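PDB 4QAN: hypothetical protein from Ruminococcus gnavus, which is of unknown function but has a cystatin-like fold, is a divergent member of the NTF2-like superfamily and binds magnesium. Local coordinates for residues L32-S36 with V200-T206; A37-L43 with F102-S106; S14-S19 with D44-R48; V117-K123 with E143-K149. All blocks are in the same frame, centred on the assembly; numbering follows the deposited sequence. Where two conformers were deposited one is given.

The four contacts illustrate how two successive helices of a cystatin-like fold are packed by a third helix, two loops and a sheet. Helix 27-39 serves both interaction 1 and interaction 2, whose centres are about 12 Å apart. Interaction 3 uses the helix that follows; its centre is about 12 Å from that of interaction 1 and about 14 Å from that of interaction 2. Interaction 4 lies in the antiparallel sheet, about 15 Å from interaction 1 between centres, and Leu-32 and Leu-35 rest on its Val-117, Ile-120 and Ile-146. Along the chain, interactions 2 and 4 both fall between the two segments of interaction 1, whereas interaction 3 alternates with interactions 1 and 2. Residues 200-206, from mid-sequence, thus return to helices near its start.

Interaction 1: residues L32-S36 with V200-T206; sequences LYMLS and VLPNQLT
Tyr-33 turns its CG anti to the backbone N (chi1 175°), which carries the ring out from the helix toward residues 204-206, and Ser-36 holds OG in the same relation to its own N (chi1 170°), bringing the hydroxyl to the carbonyl oxygen of Pro-202. Ser-36 OG donates to Pro-202 O over 2.7 Å, almost in line with the carbonyl bond (173° at the oxygen), and Lys-40 NZ hydrogen-bonds both atoms. Beside this bond the proline ring lies against the helix backbone, Pro-202 CG standing 3.7 Å from Tyr-33 CA, and Leu-201 CD2 reaches 3.5 Å from Ser-36 N. The arrangement is a connecting loop of the cystatin-like fold laid along helix 27-39, a helix whose Leu-32 and Leu-35 pack on the sheet. Farther along, Gln-204 O meets the ring edge, 3.5 Å from Tyr-33 CE2. The phenol oxygen is hydrogen-bonded to Met-45 O of the next helix and also accepts a weak bond, straight but long at 3.4 Å, from Thr-206 N to Tyr-33 OH. An alanine here would take away the ring and is likely to open a gap between helix and loop, with Met-45 O losing its phenol partner. Thr-206 OG1 is bonded to Ile-21 O.

Interaction 2: residues A37-L43 with F102-S106; sequences ALKKNDL and FEELS
Phe-102, projecting from helix 87-108, packs where helix 27-39 ends in a Schellman motif, with Asn-41 at positive phi as the C-prime residue. The two signature bonds are Asp-42 N to Ala-37 O and Asn-41 N to Leu-38 O. The ring was modelled in two conformers, and its fine contacts hold for the one described. Packing is tight on the apolar side: Leu-38 and Phe-102 run past each other in opposite directions, and one methyl, Leu-38 CD2, sits 3.4 Å from both Phe-102 CD1 and CE1. On this buried side Leu-38 CD1 also meets Leu-105 CD2 at 4.3 Å. With chi1 near 180° (-177°) the ring points across to the helix end. The Leu-43 side chain crosses it obliquely, CD1 4.0 Å from Phe-102 CD2, and Ala-46 of the following helix also touches the ring. Toward solvent the fit is looser and more polar. There the exposed Asn-41 brings its OD1 to the ring edge, 3.6 Å from Phe-102 CE2, the amide nearly coplanar with the ring (9° between planes). Ser-106 sets its hydroxyl over one ring face, offset toward the rim, and Ser-106 OG donates 3.1 Å to Phe-102 O from above the carbonyl plane, while Ser-106 N bonds that oxygen as well.

Interaction 3: residues S14-S19 with D44-R48; sequences SLQKES and DMALR
The guanidinium of Arg-48 and the carboxylate of Asp-44 are the flat groups that face residues 14-19. At the guanidinium edge, near its plane, lie Ser-19 CB, 3.9 Å from Arg-48 NH1, and Leu-15 CA, 3.9 Å from Arg-48 NH2; the backbone oxygen Asp-44 O is also at the edge, in plane. Ser-14 O approaches obliquely, 3.1 Å from Arg-48 NH2, and Lys-17 O is more distant on another oblique path. The carboxylate is met by the CB of Ser-14, which stands 3.5 Å from Asp-44 CG, so the contact there is made by a methylene group; the hydroxyl of Ser-14 is bonded instead to Asp-251. Arg-48 is extended from CG to NE, a shape that carries the guanidinium past Asp-44 to the loop. Both residues belong to helix 43-48, one turn apart, and a salt bridge joins Arg-48 NE to Asp-44 OD2 at 2.8 Å, though its hydrogen bond is bent and weak. The loop between helices 2-6 and 27-39 folds over this pair through a type I beta turn, Ser-14 to Lys-17, closed by Lys-17 N to Ser-14 O. Arg-48 NH1 bonds Thr-206 O, which ties the same guanidinium to the later loop. The buried arginine thus has its charge balanced by a carboxylate on its own helix, and the carbonyl oxygens around it would probably favour the cationic guanidinium.

Interaction 4: residues V117-K123 with E143-K149; sequences VLEIAEK and ELEIYVK
A classic beta bulge interrupts the antiparallel pairing of strands 116-122 and 140-150 in the sheet of this cystatin-like fold. Leu-118 and Glu-119 both face Tyr-147, and its single carbonyl oxygen takes two N-H groups: Leu-118 N to Tyr-147 O at 2.8 Å, and Glu-119 N to Tyr-147 O at 3.2 Å, the latter in the carbonyl plane on a lone pair. From Glu-119 with Tyr-147 onward the ladder is regular, with Ala-121 and Glu-145 as the next hydrogen-bonded pair. Val-117, Ile-120 and Ile-146 point to the face that helix 27-39 covers, through Leu-35, Leu-32 and Val-31. On this face Ile-120 CG2 lies unusually close to Leu-144 CD2, at 3.3 Å, a strained or doubtful spot. Glu-119, Ala-121, Glu-145 and Tyr-147 occupy the other face. The backbone oxygen of Glu-119, bonded to Tyr-147 N, also lies near the tyrosine ring edge. Just past the strand end Lys-123 N still bonds Glu-143 O, and the side chain, bent at chi3 (80°), passes Glu-145 at about a right angle. Its salt bridge is weak, Lys-123 NZ to Glu-143 OE2 measuring 3.5 Å, and NZ has a second long, weak ion pair with Glu-175. A leucine in place of Lys-123 would probably leave the Glu-143 carboxylate without its cross-strand counter-charge. The aliphatic part of the lysine sets Lys-123 CG 3.5 Å from Glu-145 OE2.

Interaction 1: residues L32-S36 with V200-T206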
loop_
_atom_site.group_PDB
_atom_site.type_symbol
_atom_site.label_atom_id
_atom_site.label_comp_id
_atom_site.label_asym_id
_atom_site.label_seq_id
_atom_site.Cartn_x
_atom_site.Cartn_y
_atom_site.Cartn_z
ATOM N N LEU A 32 -7.793 -3.854 22.079
ATOM C CA LEU A 32 -9.011 -3.153 22.460
ATOM C C LEU A 32 -9.166 -1.871 21.664
ATOM O O LEU A 32 -10.239 -1.603 21.121
ATOM C CB LEU A 32 -9.014 -2.833 23.958
ATOM C CG LEU A 32 -9.162 -4.022 24.910
ATOM C CD1 LEU A 32 -9.027 -3.576 26.365
ATOM C CD2 LEU A 32 -10.494 -4.726 24.679
ATOM N N TYR A 33 -8.093 -1.084 21.597
ATOM C CA TYR A 33 -8.060 0.120 20.777
ATOM C C TYR A 33 -8.619 -0.213 19.404
ATOM O O TYR A 33 -9.474 0.501 18.888
ATOM C CB TYR A 33 -6.622 0.649 20.663
ATOM C CG TYR A 33 -6.451 1.842 19.728
ATOM C CD1 TYR A 33 -6.065 1.669 18.402
ATOM C CD2 TYR A 33 -6.667 3.150 20.176
ATOM C CE1 TYR A 33 -5.902 2.762 17.560
ATOM C CE2 TYR A 33 -6.511 4.246 19.325
ATOM C CZ TYR A 33 -6.130 4.047 18.022
ATOM O OH TYR A 33 -5.985 5.141 17.180
HETATM N N MSE A 34 -8.159 -1.312 18.823
HETATM C CA MSE A 34 -8.617 -1.690 17.483
HETATM C C MSE A 34 -10.064 -2.092 17.534
HETATM O O MSE A 34 -10.830 -1.757 16.636
HETATM C CB MSE A 34 -7.718 -2.777 16.912
HETATM C CG MSE A 34 -8.067 -3.177 15.487
HETATM SE SE MSE A 34 -7.776 -1.666 14.276
HETATM C CE MSE A 34 -5.813 -1.575 14.335
ATOM N N LEU A 35 -10.459 -2.804 18.580
ATOM C CA LEU A 35 -11.853 -3.204 18.736
ATOM C C LEU A 35 -12.786 -1.995 18.881
ATOM O O LEU A 35 -13.861 -1.954 18.273
ATOM C CB LEU A 35 -12.004 -4.135 19.929
ATOM C CG LEU A 35 -11.375 -5.517 19.751
ATOM C CD1 LEU A 35 -11.323 -6.238 21.088
ATOM C CD2 LEU A 35 -12.147 -6.340 18.737
ATOM N N SER A 36 -12.378 -1.017 19.687
ATOM C CA SER A 36 -13.118 0.245 19.798
ATOM C C SER A 36 -13.274 0.948 18.447
ATOM O O SER A 36 -14.358 1.419 18.100
ATOM C CB SER A 36 -12.412 1.201 20.748
ATOM O OG SER A 36 -13.016 2.471 20.660
ATOM N N VAL A 200 -11.958 -2.104 28.917
ATOM C CA VAL A 200 -12.090 -0.669 28.653
ATOM C C VAL A 200 -11.767 -0.375 27.192
ATOM O O VAL A 200 -10.603 -0.396 26.790
ATOM C CB VAL A 200 -11.155 0.154 29.571
ATOM C CG1 VAL A 200 -11.028 1.601 29.096
ATOM C CG2 VAL A 200 -11.653 0.090 31.017
ATOM N N LEU A 201 -12.808 -0.107 26.407
ATOM C CA LEU A 201 -12.654 0.326 25.018
ATOM C C LEU A 201 -12.282 1.813 24.979
ATOM O O LEU A 201 -13.132 2.659 25.245
ATOM C CB LEU A 201 -13.963 0.115 24.262
ATOM C CG LEU A 201 -14.349 -1.336 23.977
ATOM C CD1 LEU A 201 -15.821 -1.422 23.607
ATOM C CD2 LEU A 201 -13.484 -1.919 22.866
ATOM N N PRO A 202 -11.024 2.144 24.629
ATOM C CA PRO A 202 -10.636 3.554 24.686
ATOM C C PRO A 202 -11.285 4.415 23.605
ATOM O O PRO A 202 -11.881 3.896 22.646
ATOM C CB PRO A 202 -9.123 3.506 24.440
ATOM C CG PRO A 202 -8.927 2.313 23.571
ATOM C CD PRO A 202 -9.992 1.320 23.965
ATOM N N ASN A 203 -11.179 5.729 23.781
ATOM C CA ASN A 203 -11.359 6.656 22.669
ATOM C C ASN A 203 -10.537 7.918 22.819
ATOM O O ASN A 203 -11.066 9.019 22.954
ATOM C CB ASN A 203 -12.821 6.978 22.420
ATOM C CG ASN A 203 -13.569 7.285 23.681
ATOM O OD1 ASN A 203 -12.982 7.657 24.697
ATOM N ND2 ASN A 203 -14.877 7.112 23.631
ATOM N N GLN A 204 -9.227 7.714 22.836
ATOM C CA GLN A 204 -8.284 8.692 22.332
ATOM C C GLN A 204 -7.823 8.079 21.017
ATOM O O GLN A 204 -8.167 6.939 20.711
ATOM C CB GLN A 204 -7.066 8.857 23.241
ATOM C CG GLN A 204 -7.301 8.703 24.745
ATOM C CD GLN A 204 -8.041 9.877 25.342
ATOM O OE1 GLN A 204 -9.075 10.298 24.821
ATOM N NE2 GLN A 204 -7.519 10.416 26.451
ATOM N N LEU A 205 -7.037 8.831 20.262
ATOM C CA LEU A 205 -6.277 8.290 19.146
ATOM C C LEU A 205 -4.820 8.177 19.566
ATOM O O LEU A 205 -4.379 8.816 20.521
ATOM C CB LEU A 205 -6.372 9.203 17.923
ATOM C CG LEU A 205 -7.721 9.862 17.672
ATOM C CD1 LEU A 205 -7.631 10.719 16.419
ATOM C CD2 LEU A 205 -8.815 8.814 17.558
ATOM N N THR A 206 -4.088 7.334 18.859
ATOM C CA THR A 206 -2.649 7.270 18.957
ATOM C C THR A 206 -2.106 7.892 17.657
ATOM O O THR A 206 -2.866 8.448 16.864
ATOM C CB THR A 206 -2.169 5.817 19.176
ATOM O OG1 THR A 206 -0.846 5.811 19.734
ATOM C CG2 THR A 206 -2.196 5.003 17.841
#

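Interaction 2: residues A37-L43 with F102-S106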
loop_
_atom_site.group_PDB
_atom_site.type_symbol
_atom_site.label_atom_id
_atom_site.label_comp_id
_atom_site.label_asym_id
_atom_site.label_seq_id
_atom_site.Cartn_x
_atom_site.Cartn_y
_atom_site.Cartn_z
ATOM N N ALA A 37 -12.175 1.042 17.707
ATOM C CA ALA A 37 -12.204 1.667 16.392
ATOM C C ALA A 37 -13.296 1.033 15.549
ATOM O O ALA A 37 -14.120 1.742 14.977
ATOM C CB ALA A 37 -10.859 1.533 15.702
ATOM N N LEU A 38 -13.298 -0.302 15.497
ATOM C CA LEU A 38 -14.300 -1.057 14.745
ATOM C C LEU A 38 -15.700 -0.794 15.273
ATOM O O LEU A 38 -16.641 -0.659 14.501
ATOM C CB LEU A 38 -14.007 -2.556 14.799
ATOM C CG LEU A 38 -12.771 -3.001 14.012
ATOM C CD1 LEU A 38 -12.178 -4.276 14.580
ATOM C CD2 LEU A 38 -13.093 -3.191 12.535
ATOM N N LYS A 39 -15.832 -0.724 16.588
ATOM C CA LYS A 39 -17.125 -0.448 17.205
ATOM C C LYS A 39 -17.668 0.905 16.753
ATOM O O LYS A 39 -18.861 1.034 16.476
ATOM C CB LYS A 39 -16.996 -0.469 18.729
ATOM C CG LYS A 39 -18.309 -0.353 19.486
ATOM C CD LYS A 39 -18.043 -0.288 20.982
ATOM C CE LYS A 39 -19.326 -0.267 21.785
ATOM N NZ LYS A 39 -20.122 -1.501 21.544
ATOM N N LYS A 40 -16.781 1.901 16.677
ATOM C CA LYS A 40 -17.158 3.271 16.335
ATOM C C LYS A 40 -17.066 3.525 14.842
ATOM O O LYS A 40 -17.153 4.669 14.406
ATOM C CB LYS A 40 -16.246 4.269 17.048
ATOM C CG LYS A 40 -16.198 4.126 18.549
ATOM C CD LYS A 40 -15.076 4.975 19.118
ATOM C CE LYS A 40 -15.325 5.330 20.569
ATOM N NZ LYS A 40 -14.905 4.238 21.495
ATOM N N ASN A 41 -16.872 2.470 14.056
ATOM C CA ASN A 41 -16.683 2.603 12.616
ATOM C C ASN A 41 -15.753 3.792 12.270
ATOM O O ASN A 41 -16.035 4.576 11.369
ATOM C CB ASN A 41 -18.048 2.728 11.926
ATOM C CG ASN A 41 -17.957 2.640 10.404
ATOM O OD1 ASN A 41 -17.012 2.074 9.837
ATOM N ND2 ASN A 41 -18.945 3.211 9.733
ATOM N N ASP A 42 -14.638 3.908 12.992
ATOM C CA ASP A 42 -13.723 5.043 12.841
ATOM C C ASP A 42 -12.435 4.585 12.175
ATOM O O ASP A 42 -11.537 4.051 12.820
ATOM C CB ASP A 42 -13.436 5.696 14.202
ATOM C CG ASP A 42 -12.595 6.969 14.089
ATOM O OD1 ASP A 42 -11.934 7.164 13.056
ATOM O OD2 ASP A 42 -12.575 7.764 15.053
ATOM N N LEU A 43 -12.363 4.815 10.872
ATOM C CA LEU A 43 -11.265 4.338 10.058
ATOM C C LEU A 43 -9.956 4.988 10.485
ATOM O O LEU A 43 -8.921 4.322 10.606
ATOM C CB LEU A 43 -11.529 4.651 8.587
ATOM C CG LEU A 43 -10.426 4.258 7.606
ATOM C CD1 LEU A 43 -10.287 2.750 7.605
ATOM C CD2 LEU A 43 -10.717 4.785 6.209
ATOM N N PHE A 102 -10.340 -3.832 7.597
ATOM C CA PHE A 102 -11.330 -3.111 8.373
ATOM C C PHE A 102 -12.719 -3.271 7.748
ATOM O O PHE A 102 -13.668 -3.629 8.427
ATOM C CB PHE A 102 -10.941 -1.641 8.460
ATOM C CG PHE A 102 -11.860 -0.819 9.307
ATOM C CD1 PHE A 102 -11.694 -0.768 10.680
ATOM C CD2 PHE A 102 -12.887 -0.078 8.724
ATOM C CE1 PHE A 102 -12.535 0.004 11.456
ATOM C CE2 PHE A 102 -13.731 0.694 9.493
ATOM C CZ PHE A 102 -13.551 0.739 10.861
ATOM N N GLU A 103 -12.814 -3.013 6.447
ATOM C CA GLU A 103 -14.109 -3.087 5.749
ATOM C C GLU A 103 -14.696 -4.496 5.786
ATOM O O GLU A 103 -15.887 -4.673 6.072
ATOM C CB GLU A 103 -13.977 -2.586 4.307
ATOM C CG GLU A 103 -13.736 -1.081 4.208
ATOM C CD GLU A 103 -13.437 -0.609 2.786
ATOM O OE1 GLU A 103 -13.133 -1.447 1.924
ATOM O OE2 GLU A 103 -13.496 0.608 2.521
ATOM N N GLU A 104 -13.854 -5.494 5.525
ATOM C CA GLU A 104 -14.288 -6.889 5.559
ATOM C C GLU A 104 -14.895 -7.280 6.922
ATOM O O GLU A 104 -16.020 -7.796 6.972
ATOM C CB GLU A 104 -13.134 -7.815 5.202
ATOM C CG GLU A 104 -13.522 -9.279 5.136
ATOM C CD GLU A 104 -12.393 -10.181 4.681
ATOM O OE1 GLU A 104 -11.376 -9.672 4.157
ATOM O OE2 GLU A 104 -12.534 -11.410 4.843
ATOM N N LEU A 105 -14.173 -7.032 8.016
ATOM C CA LEU A 105 -14.694 -7.351 9.357
ATOM C C LEU A 105 -15.956 -6.564 9.673
ATOM O O LEU A 105 -16.843 -7.065 10.358
ATOM C CB LEU A 105 -13.666 -7.063 10.457
ATOM C CG LEU A 105 -12.680 -8.160 10.855
ATOM C CD1 LEU A 105 -11.691 -8.463 9.734
ATOM C CD2 LEU A 105 -11.939 -7.740 12.116
ATOM N N SER A 106 -16.018 -5.320 9.208
ATOM C CA SER A 106 -17.200 -4.478 9.402
ATOM C C SER A 106 -18.395 -5.033 8.631
ATOM O O SER A 106 -19.529 -4.829 9.032
ATOM C CB SER A 106 -16.926 -3.036 8.967
ATOM O OG SER A 106 -16.060 -2.378 9.884
#

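Interaction 3: residues S14-S19 with D44-R48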
loop_
_atom_site.group_PDB
_atom_site.type_symbol
_atom_site.label_atom_id
_atom_site.label_comp_id
_atom_site.label_asym_id
_atom_site.label_seq_id
_atom_site.Cartn_x
_atom_site.Cartn_y
_atom_site.Cartn_z
ATOM N N SER A 14 -9.378 14.546 9.948
ATOM C CA SER A 14 -9.000 13.507 10.907
ATOM C C SER A 14 -7.492 13.526 11.187
ATOM O O SER A 14 -7.064 13.373 12.328
ATOM C CB SER A 14 -9.435 12.130 10.423
ATOM O OG SER A 14 -10.838 12.074 10.319
ATOM N N LEU A 15 -6.686 13.735 10.153
ATOM C CA LEU A 15 -5.241 13.825 10.363
ATOM C C LEU A 15 -4.822 15.028 11.186
ATOM O O LEU A 15 -3.781 14.986 11.802
ATOM C CB LEU A 15 -4.487 13.819 9.046
ATOM C CG LEU A 15 -4.373 12.408 8.486
ATOM C CD1 LEU A 15 -4.037 12.477 7.007
ATOM C CD2 LEU A 15 -3.360 11.575 9.282
ATOM N N GLN A 16 -5.627 16.089 11.195
ATOM C CA GLN A 16 -5.384 17.238 12.083
ATOM C C GLN A 16 -5.720 16.960 13.544
ATOM O O GLN A 16 -5.352 17.758 14.407
ATOM C CB GLN A 16 -6.208 18.456 11.651
ATOM C CG GLN A 16 -5.873 18.992 10.278
ATOM C CD GLN A 16 -6.949 19.923 9.753
ATOM O OE1 GLN A 16 -7.471 20.755 10.491
ATOM N NE2 GLN A 16 -7.290 19.785 8.465
ATOM N N LYS A 17 -6.448 15.877 13.825
ATOM C CA LYS A 17 -6.862 15.571 15.210
ATOM C C LYS A 17 -5.685 15.129 16.060
ATOM O O LYS A 17 -4.808 14.424 15.580
ATOM C CB LYS A 17 -7.929 14.470 15.252
ATOM C CG LYS A 17 -9.310 14.889 14.788
ATOM C CD LYS A 17 -10.241 13.692 14.729
ATOM C CE LYS A 17 -11.676 14.122 14.470
ATOM N NZ LYS A 17 -12.531 12.964 14.095
ATOM N N GLU A 18 -5.697 15.530 17.330
ATOM C CA GLU A 18 -4.633 15.218 18.284
ATOM C C GLU A 18 -4.666 13.745 18.727
ATOM O O GLU A 18 -5.743 13.181 18.943
ATOM C CB GLU A 18 -4.787 16.117 19.526
ATOM C CG GLU A 18 -3.490 16.424 20.260
ATOM C CD GLU A 18 -2.471 17.160 19.395
ATOM O OE1 GLU A 18 -2.854 18.042 18.586
ATOM O OE2 GLU A 18 -1.269 16.853 19.527
ATOM N N SER A 19 -3.487 13.133 18.865
ATOM C CA SER A 19 -3.358 11.797 19.462
ATOM C C SER A 19 -2.909 11.843 20.931
ATOM O O SER A 19 -1.769 12.189 21.226
ATOM C CB SER A 19 -2.385 10.944 18.649
ATOM O OG SER A 19 -1.169 11.614 18.406
ATOM N N ASP A 44 -10.009 6.294 10.699
ATOM C CA ASP A 44 -8.825 7.042 11.069
ATOM C C ASP A 44 -8.201 6.422 12.316
ATOM O O ASP A 44 -7.001 6.092 12.327
ATOM C CB ASP A 44 -9.180 8.510 11.314
ATOM C CG ASP A 44 -8.013 9.301 11.841
ATOM O OD1 ASP A 44 -7.113 9.617 11.036
ATOM O OD2 ASP A 44 -7.985 9.587 13.066
HETATM N N MSE A 45 -9.035 6.252 13.349
HETATM C CA MSE A 45 -8.612 5.639 14.605
HETATM C C MSE A 45 -7.968 4.289 14.380
HETATM O O MSE A 45 -6.883 4.027 14.902
HETATM C CB MSE A 45 -9.823 5.562 15.539
HETATM C CG MSE A 45 -9.423 5.123 16.929
HETATM SE SE MSE A 45 -11.048 4.846 17.998
HETATM C CE MSE A 45 -10.108 4.096 19.558
ATOM N N ALA A 46 -8.623 3.448 13.581
ATOM C CA ALA A 46 -8.164 2.088 13.261
ATOM C C ALA A 46 -6.780 2.057 12.639
ATOM O O ALA A 46 -5.932 1.276 13.062
ATOM C CB ALA A 46 -9.152 1.400 12.312
ATOM N N LEU A 47 -6.572 2.889 11.620
ATOM C CA LEU A 47 -5.287 2.973 10.933
ATOM C C LEU A 47 -4.115 3.239 11.869
ATOM O O LEU A 47 -3.064 2.615 11.748
ATOM C CB LEU A 47 -5.334 4.057 9.858
ATOM C CG LEU A 47 -6.141 3.628 8.616
ATOM C CD1 LEU A 47 -6.324 4.782 7.653
ATOM C CD2 LEU A 47 -5.464 2.466 7.927
ATOM N N ARG A 48 -4.313 4.168 12.793
ATOM C CA ARG A 48 -3.281 4.545 13.751
ATOM C C ARG A 48 -2.851 3.381 14.657
ATOM O O ARG A 48 -1.723 3.372 15.159
ATOM C CB ARG A 48 -3.777 5.713 14.600
ATOM C CG ARG A 48 -4.037 6.972 13.780
ATOM C CD ARG A 48 -5.130 7.828 14.398
ATOM N NE ARG A 48 -5.294 9.100 13.687
ATOM C CZ ARG A 48 -4.761 10.264 14.057
ATOM N NH1 ARG A 48 -3.993 10.369 15.142
ATOM N NH2 ARG A 48 -5.005 11.342 13.326
#

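Interaction 4: residues V117-K123 with E143-K149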
loop_
_atom_site.group_PDB
_atom_site.type_symbol
_atom_site.label_atom_id
_atom_site.label_comp_id
_atom_site.label_asym_id
_atom_site.label_seq_id
_atom_site.Cartn_x
_atom_site.Cartn_y
_atom_site.Cartn_z
ATOM N N VAL A 117 -16.802 -6.991 24.298
ATOM C CA VAL A 117 -15.600 -7.816 24.415
ATOM C C VAL A 117 -15.725 -8.835 25.545
ATOM O O VAL A 117 -15.643 -8.486 26.721
ATOM C CB VAL A 117 -14.348 -6.945 24.646
ATOM C CG1 VAL A 117 -13.095 -7.811 24.697
ATOM C CG2 VAL A 117 -14.233 -5.894 23.547
ATOM N N LEU A 118 -15.899 -10.102 25.184
ATOM C CA LEU A 118 -16.106 -11.164 26.173
ATOM C C LEU A 118 -14.781 -11.651 26.741
ATOM O O LEU A 118 -14.636 -11.816 27.952
ATOM C CB LEU A 118 -16.855 -12.338 25.550
ATOM C CG LEU A 118 -18.143 -11.987 24.803
ATOM C CD1 LEU A 118 -18.735 -13.241 24.179
ATOM C CD2 LEU A 118 -19.153 -11.300 25.710
ATOM N N GLU A 119 -13.818 -11.888 25.856
ATOM C CA GLU A 119 -12.493 -12.335 26.258
ATOM C C GLU A 119 -11.467 -12.075 25.165
ATOM O O GLU A 119 -11.790 -12.055 23.979
ATOM C CB GLU A 119 -12.528 -13.827 26.595
ATOM C CG GLU A 119 -11.167 -14.465 26.836
ATOM C CD GLU A 119 -11.267 -15.849 27.443
ATOM O OE1 GLU A 119 -12.385 -16.411 27.487
ATOM O OE2 GLU A 119 -10.221 -16.376 27.875
ATOM N N ILE A 120 -10.228 -11.866 25.591
ATOM C CA ILE A 120 -9.083 -11.800 24.701
ATOM C C ILE A 120 -8.108 -12.850 25.208
ATOM O O ILE A 120 -7.624 -12.739 26.333
ATOM C CB ILE A 120 -8.421 -10.405 24.745
ATOM C CG1 ILE A 120 -9.368 -9.352 24.172
ATOM C CG2 ILE A 120 -7.113 -10.397 23.966
ATOM C CD1 ILE A 120 -8.913 -7.929 24.411
ATOM N N ALA A 121 -7.830 -13.866 24.394
ATOM C CA ALA A 121 -6.966 -14.974 24.812
ATOM C C ALA A 121 -5.704 -15.045 23.962
ATOM O O ALA A 121 -5.766 -14.850 22.758
ATOM C CB ALA A 121 -7.729 -16.286 24.735
ATOM N N GLU A 122 -4.566 -15.331 24.596
ATOM C CA GLU A 122 -3.292 -15.479 23.890
ATOM C C GLU A 122 -3.155 -16.886 23.331
ATOM O O GLU A 122 -3.009 -17.828 24.088
ATOM C CB GLU A 122 -2.103 -15.189 24.818
ATOM C CG GLU A 122 -1.888 -13.710 25.120
ATOM C CD GLU A 122 -0.554 -13.418 25.791
ATOM O OE1 GLU A 122 0.471 -14.033 25.412
ATOM O OE2 GLU A 122 -0.529 -12.555 26.693
ATOM N N LYS A 123 -3.184 -17.021 22.008
ATOM C CA LYS A 123 -3.061 -18.335 21.359
ATOM C C LYS A 123 -1.733 -19.010 21.739
ATOM O O LYS A 123 -0.725 -18.331 21.925
ATOM C CB LYS A 123 -3.179 -18.195 19.838
ATOM C CG LYS A 123 -3.974 -19.305 19.179
ATOM C CD LYS A 123 -4.146 -19.066 17.690
ATOM C CE LYS A 123 -2.899 -19.472 16.926
ATOM N NZ LYS A 123 -3.056 -19.281 15.460
ATOM N N GLU A 143 -0.199 -13.827 18.802
ATOM C CA GLU A 143 -1.425 -14.190 18.096
ATOM C C GLU A 143 -2.550 -14.330 19.104
ATOM O O GLU A 143 -2.490 -15.186 19.981
ATOM C CB GLU A 143 -1.248 -15.499 17.329
ATOM C CG GLU A 143 -0.632 -15.332 15.950
ATOM C CD GLU A 143 -0.539 -16.652 15.203
ATOM O OE1 GLU A 143 0.102 -17.580 15.746
ATOM O OE2 GLU A 143 -1.101 -16.765 14.085
ATOM N N LEU A 144 -3.566 -13.479 18.981
ATOM C CA LEU A 144 -4.660 -13.444 19.941
ATOM C C LEU A 144 -5.958 -13.908 19.326
ATOM O O LEU A 144 -6.259 -13.600 18.174
ATOM C CB LEU A 144 -4.849 -12.038 20.519
ATOM C CG LEU A 144 -3.670 -11.529 21.359
ATOM C CD1 LEU A 144 -2.765 -10.637 20.525
ATOM C CD2 LEU A 144 -4.144 -10.785 22.597
ATOM N N GLU A 145 -6.703 -14.680 20.110
ATOM C CA GLU A 145 -8.070 -15.043 19.799
ATOM C C GLU A 145 -8.966 -14.098 20.579
ATOM O O GLU A 145 -8.789 -13.929 21.788
ATOM C CB GLU A 145 -8.357 -16.475 20.240
ATOM C CG GLU A 145 -7.443 -17.532 19.640
ATOM C CD GLU A 145 -7.789 -18.927 20.127
ATOM O OE1 GLU A 145 -8.478 -19.049 21.166
ATOM O OE2 GLU A 145 -7.376 -19.907 19.473
ATOM N N ILE A 146 -9.935 -13.497 19.898
ATOM C CA ILE A 146 -10.789 -12.491 20.519
ATOM C C ILE A 146 -12.244 -12.928 20.418
ATOM O O ILE A 146 -12.741 -13.190 19.330
ATOM C CB ILE A 146 -10.587 -11.122 19.844
ATOM C CG1 ILE A 146 -9.106 -10.734 19.869
ATOM C CG2 ILE A 146 -11.422 -10.037 20.511
ATOM C CD1 ILE A 146 -8.742 -9.710 18.825
ATOM N N TYR A 147 -12.916 -13.012 21.561
ATOM C CA TYR A 147 -14.322 -13.389 21.604
ATOM C C TYR A 147 -15.163 -12.148 21.866
ATOM O O TYR A 147 -15.023 -11.495 22.900
ATOM C CB TYR A 147 -14.567 -14.462 22.680
ATOM C CG TYR A 147 -13.792 -15.737 22.414
ATOM C CD1 TYR A 147 -14.333 -16.752 21.632
ATOM C CD2 TYR A 147 -12.501 -15.911 22.913
ATOM C CE1 TYR A 147 -13.619 -17.913 21.369
ATOM C CE2 TYR A 147 -11.778 -17.069 22.654
ATOM C CZ TYR A 147 -12.341 -18.068 21.881
ATOM O OH TYR A 147 -11.637 -19.222 21.610
ATOM N N VAL A 148 -16.028 -11.824 20.916
ATOM C CA VAL A 148 -16.919 -10.681 21.045
ATOM C C VAL A 148 -18.371 -11.111 20.898
ATOM O O VAL A 148 -18.649 -12.244 20.517
ATOM C CB VAL A 148 -16.596 -9.591 20.004
ATOM C CG1 VAL A 148 -15.143 -9.151 20.144
ATOM C CG2 VAL A 148 -16.891 -10.071 18.584
ATOM N N LYS A 149 -19.285 -10.188 21.195
ATOM C CA LYS A 149 -20.722 -10.449 21.137
ATOM C C LYS A 149 -21.465 -9.308 20.442
ATOM O O LYS A 149 -21.235 -8.138 20.759
ATOM C CB LYS A 149 -21.263 -10.633 22.550
ATOM C CG LYS A 149 -22.778 -10.663 22.635
ATOM C CD LYS A 149 -23.238 -10.810 24.069
ATOM C CE LYS A 149 -24.749 -10.752 24.165
ATOM N NZ LYS A 149 -25.192 -10.845 25.580
#